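Local coordinates for Emp46p (Saccharomyces cerevisiae, PDB 2A6V), which acts as a lectin-like cargo receptor with a calcium-independent carbohydrate recognition domain and is involved in the secretion of glycoproteins, at residues K34-E39 / L44-N49; C147-Q152 / L174-R179. All coordinates share one frame; numbering follows the deposited sequence.

Contact 1: K34-E39 / L44-N49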
loop_
_atom_site.group_PDB
_atom_site.type_symbol
_atom_site.label_atom_id
_atom_site.label_comp_id
_atom_site.label_asym_id
_atom_site.label_seq_id
_atom_site.Cartn_x
_atom_site.Cartn_y
_atom_site.Cartn_z
ATOM N N LYS A 34 4.656 2.533 -14.731
ATOM C CA LYS A 34 4.915 1.317 -15.505
ATOM C C LYS A 34 4.086 0.091 -15.110
ATOM O O LYS A 34 4.295 -0.998 -15.653
ATOM C CB LYS A 34 6.397 0.965 -15.460
ATOM C CG LYS A 34 7.284 2.053 -16.008
ATOM C CD LYS A 34 6.979 2.284 -17.477
ATOM C CE LYS A 34 8.055 3.075 -18.196
ATOM N NZ LYS A 34 8.135 2.669 -19.633
ATOM N N VAL A 35 3.119 0.261 -14.215
ATOM C CA VAL A 35 2.308 -0.871 -13.795
ATOM C C VAL A 35 1.623 -1.511 -14.998
ATOM O O VAL A 35 1.069 -0.814 -15.851
ATOM C CB VAL A 35 1.280 -0.479 -12.703
ATOM C CG1 VAL A 35 0.242 0.477 -13.215
ATOM C CG2 VAL A 35 0.622 -1.723 -12.119
ATOM N N LYS A 36 1.691 -2.837 -15.072
ATOM C CA LYS A 36 1.008 -3.586 -16.131
ATOM C C LYS A 36 0.280 -4.808 -15.564
ATOM O O LYS A 36 0.785 -5.463 -14.660
ATOM C CB LYS A 36 2.001 -4.039 -17.177
ATOM C CG LYS A 36 3.176 -4.806 -16.655
ATOM C CD LYS A 36 4.062 -5.437 -17.764
ATOM C CE LYS A 36 4.427 -4.482 -18.890
ATOM N NZ LYS A 36 5.889 -4.500 -19.246
ATOM N N LEU A 37 -0.896 -5.102 -16.092
ATOM C CA LEU A 37 -1.614 -6.326 -15.782
ATOM C C LEU A 37 -1.067 -7.413 -16.692
ATOM O O LEU A 37 -1.174 -7.313 -17.928
ATOM C CB LEU A 37 -3.109 -6.168 -16.024
ATOM C CG LEU A 37 -3.980 -7.381 -15.732
ATOM C CD1 LEU A 37 -3.769 -7.868 -14.315
ATOM C CD2 LEU A 37 -5.451 -7.041 -15.947
ATOM N N GLU A 38 -0.495 -8.441 -16.097
ATOM C CA GLU A 38 0.194 -9.492 -16.832
ATOM C C GLU A 38 -0.132 -10.847 -16.232
ATOM O O GLU A 38 0.174 -11.112 -15.061
ATOM C CB GLU A 38 1.694 -9.252 -16.767
ATOM C CG GLU A 38 2.541 -10.171 -17.609
ATOM C CD GLU A 38 3.579 -9.380 -18.374
ATOM O OE1 GLU A 38 4.785 -9.470 -18.031
ATOM O OE2 GLU A 38 3.171 -8.621 -19.283
ATOM N N GLU A 39 -0.738 -11.728 -17.026
ATOM C CA GLU A 39 -1.057 -13.093 -16.574
ATOM C C GLU A 39 -1.646 -13.102 -15.148
ATOM O O GLU A 39 -1.206 -13.861 -14.261
ATOM C CB GLU A 39 0.160 -14.024 -16.722
ATOM C CG GLU A 39 0.705 -14.185 -18.147
ATOM C CD GLU A 39 -0.236 -14.889 -19.119
ATOM O OE1 GLU A 39 0.168 -15.047 -20.292
ATOM O OE2 GLU A 39 -1.358 -15.285 -18.745
ATOM N N LEU A 44 3.986 -3.934 -10.651
ATOM C CA LEU A 44 4.201 -2.507 -10.454
ATOM C C LEU A 44 5.508 -2.068 -11.068
ATOM O O LEU A 44 5.573 -0.966 -11.617
ATOM C CB LEU A 44 4.195 -2.169 -8.951
ATOM C CG LEU A 44 2.871 -2.344 -8.211
ATOM C CD1 LEU A 44 3.097 -2.292 -6.701
ATOM C CD2 LEU A 44 1.860 -1.279 -8.603
ATOM N N THR A 45 6.538 -2.920 -11.007
ATOM C CA THR A 45 7.896 -2.559 -11.427
ATOM C C THR A 45 8.503 -3.596 -12.378
ATOM O O THR A 45 9.420 -4.339 -11.997
ATOM C CB THR A 45 8.808 -2.383 -10.205
ATOM O OG1 THR A 45 8.803 -3.561 -9.391
ATOM C CG2 THR A 45 8.293 -1.279 -9.311
ATOM N N PRO A 46 7.974 -3.664 -13.598
ATOM C CA PRO A 46 8.351 -4.728 -14.538
ATOM C C PRO A 46 9.729 -4.644 -15.185
ATOM O O PRO A 46 10.178 -5.626 -15.788
ATOM C CB PRO A 46 7.283 -4.611 -15.623
ATOM C CG PRO A 46 6.844 -3.196 -15.590
ATOM C CD PRO A 46 6.913 -2.805 -14.137
ATOM N N GLY A 47 10.351 -3.489 -15.110
ATOM C CA GLY A 47 11.656 -3.274 -15.717
ATOM C C GLY A 47 12.692 -2.770 -14.737
ATOM O O GLY A 47 12.383 -2.427 -13.602
ATOM N N LYS A 48 13.930 -2.688 -15.206
ATOM C CA LYS A 48 15.008 -2.115 -14.417
ATOM C C LYS A 48 14.696 -0.652 -14.138
ATOM O O LYS A 48 14.361 0.114 -15.069
ATOM C CB LYS A 48 16.321 -2.236 -15.218
ATOM C CG LYS A 48 16.743 -3.649 -15.453
ATOM C CD LYS A 48 17.838 -3.763 -16.523
ATOM C CE LYS A 48 19.226 -3.600 -15.974
ATOM N NZ LYS A 48 20.263 -3.885 -17.043
ATOM N N ASN A 49 14.805 -0.251 -12.872
ATOM C CA ASN A 49 14.603 1.148 -12.472
ATOM C C ASN A 49 13.262 1.693 -12.911
ATOM O O ASN A 49 13.194 2.775 -13.512
ATOM C CB ASN A 49 15.755 2.032 -13.012
ATOM C CG ASN A 49 17.040 1.837 -12.257
ATOM O OD1 ASN A 49 17.084 2.024 -11.054
ATOM N ND2 ASN A 49 18.111 1.514 -12.969
#

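Contact 2: C147-Q152 / L174-R179. With EDO (1,2-ethanediol), chain E.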
loop_
_atom_site.group_PDB
_atom_site.type_symbol
_atom_site.label_atom_id
_atom_site.label_comp_id
_atom_site.label_asym_id
_atom_site.label_seq_id
_atom_site.Cartn_x
_atom_site.Cartn_y
_atom_site.Cartn_z
ATOM N N CYS A 147 7.472 -3.865 12.180
ATOM C CA CYS A 147 7.769 -5.268 12.443
ATOM C C CYS A 147 8.785 -5.773 11.427
ATOM O O CYS A 147 8.944 -5.213 10.338
ATOM C CB CYS A 147 6.517 -6.132 12.452
ATOM S SG CYS A 147 5.661 -6.255 10.856
ATOM N N LEU A 148 9.495 -6.830 11.769
ATOM C CA LEU A 148 10.402 -7.472 10.856
ATOM C C LEU A 148 9.554 -8.454 10.050
ATOM O O LEU A 148 8.720 -9.167 10.601
ATOM C CB LEU A 148 11.521 -8.182 11.611
ATOM C CG LEU A 148 12.283 -7.313 12.604
ATOM C CD1 LEU A 148 13.407 -8.130 13.241
ATOM C CD2 LEU A 148 12.819 -6.043 11.945
ATOM N N PHE A 149 9.753 -8.444 8.743
ATOM C CA PHE A 149 8.911 -9.248 7.846
ATOM C C PHE A 149 9.665 -9.582 6.552
ATOM O O PHE A 149 10.171 -8.701 5.860
ATOM C CB PHE A 149 7.614 -8.493 7.525
ATOM C CG PHE A 149 6.646 -9.308 6.722
ATOM C CD1 PHE A 149 5.897 -10.301 7.314
ATOM C CD2 PHE A 149 6.575 -9.146 5.349
ATOM C CE1 PHE A 149 5.039 -11.070 6.560
ATOM C CE2 PHE A 149 5.707 -9.923 4.602
ATOM C CZ PHE A 149 4.958 -10.868 5.197
ATOM N N GLN A 150 9.757 -10.879 6.268
ATOM C CA GLN A 150 10.456 -11.381 5.087
ATOM C C GLN A 150 9.525 -11.317 3.871
ATOM O O GLN A 150 8.442 -11.914 3.863
ATOM C CB GLN A 150 10.943 -12.818 5.302
ATOM C CG GLN A 150 11.908 -13.276 4.247
ATOM C CD GLN A 150 12.465 -14.669 4.474
ATOM O OE1 GLN A 150 13.272 -15.140 3.680
ATOM N NE2 GLN A 150 12.080 -15.305 5.563
ATOM N N TYR A 151 9.952 -10.580 2.858
ATOM C CA TYR A 151 9.158 -10.419 1.622
ATOM C C TYR A 151 9.978 -10.652 0.323
ATOM O O TYR A 151 9.385 -10.996 -0.690
ATOM C CB TYR A 151 8.452 -9.039 1.567
ATOM C CG TYR A 151 9.414 -7.907 1.406
ATOM C CD1 TYR A 151 9.856 -7.525 0.147
ATOM C CD2 TYR A 151 9.936 -7.251 2.519
ATOM C CE1 TYR A 151 10.788 -6.501 -0.016
ATOM C CE2 TYR A 151 10.869 -6.230 2.386
ATOM C CZ TYR A 151 11.285 -5.847 1.108
ATOM O OH TYR A 151 12.250 -4.867 0.938
ATOM N N GLN A 152 11.289 -10.451 0.300
ATOM C CA GLN A 152 12.002 -10.516 -0.972
ATOM C C GLN A 152 11.982 -11.918 -1.540
ATOM O O GLN A 152 12.129 -12.910 -0.816
ATOM C CB GLN A 152 13.446 -10.045 -0.864
ATOM C CG GLN A 152 13.602 -8.562 -0.628
ATOM C CD GLN A 152 15.013 -8.125 -0.883
ATOM O OE1 GLN A 152 15.957 -8.808 -0.461
ATOM N NE2 GLN A 152 15.180 -6.990 -1.541
ATOM N N LEU A 174 -2.638 -3.842 12.035
ATOM C CA LEU A 174 -2.009 -4.206 10.786
ATOM C C LEU A 174 -1.482 -5.602 10.936
ATOM O O LEU A 174 -0.585 -5.845 11.754
ATOM C CB LEU A 174 -0.874 -3.225 10.479
ATOM C CG LEU A 174 -0.322 -3.162 9.057
ATOM C CD1 LEU A 174 0.402 -4.385 8.691
ATOM C CD2 LEU A 174 -1.435 -2.840 8.048
ATOM N N GLN A 175 -2.021 -6.536 10.162
ATOM C CA GLN A 175 -1.550 -7.915 10.152
ATOM C C GLN A 175 -0.861 -8.233 8.835
ATOM O O GLN A 175 -1.236 -7.725 7.788
ATOM C CB GLN A 175 -2.719 -8.887 10.328
ATOM C CG GLN A 175 -3.498 -8.748 11.635
ATOM C CD GLN A 175 -4.824 -9.465 11.547
ATOM O OE1 GLN A 175 -5.784 -8.936 10.995
ATOM N NE2 GLN A 175 -4.870 -10.682 12.054
ATOM N N MET A 176 0.163 -9.055 8.907
ATOM C CA MET A 176 0.841 -9.628 7.755
ATOM C C MET A 176 0.673 -11.120 7.840
ATOM O O MET A 176 1.057 -11.746 8.830
ATOM C CB MET A 176 2.316 -9.252 7.739
ATOM C CG MET A 176 2.567 -7.743 7.813
ATOM S SD MET A 176 1.991 -6.805 6.396
ATOM C CE MET A 176 3.032 -7.348 5.167
ATOM N N ASP A 177 0.084 -11.713 6.811
ATOM C CA ASP A 177 -0.205 -13.148 6.807
ATOM C C ASP A 177 -0.891 -13.581 8.108
ATOM O O ASP A 177 -0.535 -14.595 8.695
ATOM C CB ASP A 177 1.075 -13.924 6.493
ATOM C CG ASP A 177 1.544 -13.734 5.069
ATOM O OD1 ASP A 177 0.712 -13.357 4.210
ATOM O OD2 ASP A 177 2.702 -13.994 4.717
ATOM N N ASN A 178 -1.855 -12.780 8.546
ATOM C CA ASN A 178 -2.699 -13.058 9.706
ATOM C C ASN A 178 -1.981 -13.042 11.047
ATOM O O ASN A 178 -2.504 -13.551 12.050
ATOM C CB ASN A 178 -3.469 -14.364 9.523
ATOM C CG ASN A 178 -4.424 -14.304 8.351
ATOM O OD1 ASN A 178 -5.095 -13.292 8.133
ATOM N ND2 ASN A 178 -4.481 -15.378 7.580
ATOM N N ARG A 179 -0.811 -12.416 11.077
ATOM C CA ARG A 179 -0.029 -12.262 12.305
ATOM C C ARG A 179 0.132 -10.783 12.553
ATOM O O ARG A 179 0.434 -10.027 11.634
ATOM C CB ARG A 179 1.348 -12.921 12.177
ATOM C CG ARG A 179 1.315 -14.412 11.743
ATOM C CD ARG A 179 2.593 -15.202 11.924
ATOM N NE ARG A 179 3.772 -14.462 11.478
ATOM C CZ ARG A 179 4.250 -14.427 10.232
ATOM N NH1 ARG A 179 3.661 -15.063 9.226
ATOM N NH2 ARG A 179 5.349 -13.721 9.987
HETATM C C1 EDO E . 4.231 -10.316 11.269
HETATM O O1 EDO E . 3.252 -9.298 11.162
HETATM C C2 EDO E . 5.426 -9.817 12.071
HETATM O O2 EDO E . 5.029 -9.442 13.399
#

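Contact 1: K34-E39 / L44-N49
Val35 and Leu44 make the inner part of this contact, their side chains lying alongside each other and pointing the same way. The two side chains come closest through methyls, Val35 CG2 to Leu44 CD2 at 3.8 Å, and Val35 CG2 also rests 4.0 Å from Leu44 CA. In Val35, CG2 is anti to the backbone N, with CG1 between N and the carbonyl carbon (chi1 66°). Both residues are buried and both touch Leu54 of strand 51-56, so the pair belongs to the packed interior at the edge of one sheet of the lectin sandwich, where the chain passes over to strand 51-56 of the other. Pro46 continues this close packing against backbone: its CG comes 3.4 Å from Lys34 O.

The loose, solvent side is made by the exposed lysine chains. The Pro46 ring meets both, Lys34 along its CG-CD edge, with CD 4.0 Å from Lys34 CB, and Lys36 at CB and CG. Lys34 then leads its ammonium away from the loop. Lys36 does the reverse, its chain folding at chi3 (48°) across the proline at a slant, which leaves CD 4.0 Å and NZ 3.9 Å from Pro46 CB.

No hydrogen bond joins 34-39 to 44-49; Lys36 pairs its backbone with Val43, and Leu44 with Phe210. The contact is thus one of van der Waals packing, in which lysine chains, including the Lys36 ammonium, lie against the proline, while the exposed Lys34 ammonium points away.

Contact 2: C147-Q152 / L174-R179
A tight hairpin turn at the end of strand 171-176 meets the chain leaving strand 145-148, an outermost strand of the other sheet of the sandwich, and Phe149 bridges the gap. Its ring leans on Met176: CE1 is 3.5 Å from Met176 CB, and the Met176 methyl CE lies over one face, 4.0 Å from the ring centroid and 20° off the normal. This CH-pi contact is accompanied by a Met-aromatic one, with SD farther out above the same ring at 5.1 Å from the centroid. The thioether reaches there by bending at both chi2 and chi3.

The turn is of type I', running from Met176 to Arg179, and its ends are tied by paired backbone bonds between those two residues, Met176 N to Arg179 O and Arg179 N to Met176 O. Within it Asp177 directs OD2 at the edge of the Phe149 ring, in its plane and 3.9 Å from CZ. The carboxylate plane is turned 62° from the ring; Thr159 N and Ser158 OG hold its two oxygens.

Nearby, the disulfide from Cys147 to Cys181 links the two sheets covalently. A 1,2-ethanediol, probably from the crystallisation liquor, lodges between the segments: its O1 donates to Arg179 O (2.9 Å), its C1 is 3.8 Å from Arg179 NH2, and the diol is also hydrogen-bonded to Val180 O.

Contact 1 closes before contact 2 opens along the chain, and their centres stand 23 Å apart, with about 10 Å between nearest atoms. They share the antiparallel sheet that has strands 36-38 and 179-184 as its outermost members: contact 1 lies at the 36-38 side, contact 2 at the turn between strands 171-176 and 179-184. Each is also connected to the opposing sheet, since the loop of contact 1 leads into strand 51-56 and contact 2 follows strand 145-148. Contact 1 thus lies where the chain of the legume-like lectin sandwich passes between the sheets, and contact 2, beside the disulfide, bridges them; neither contact includes a potassium ligand.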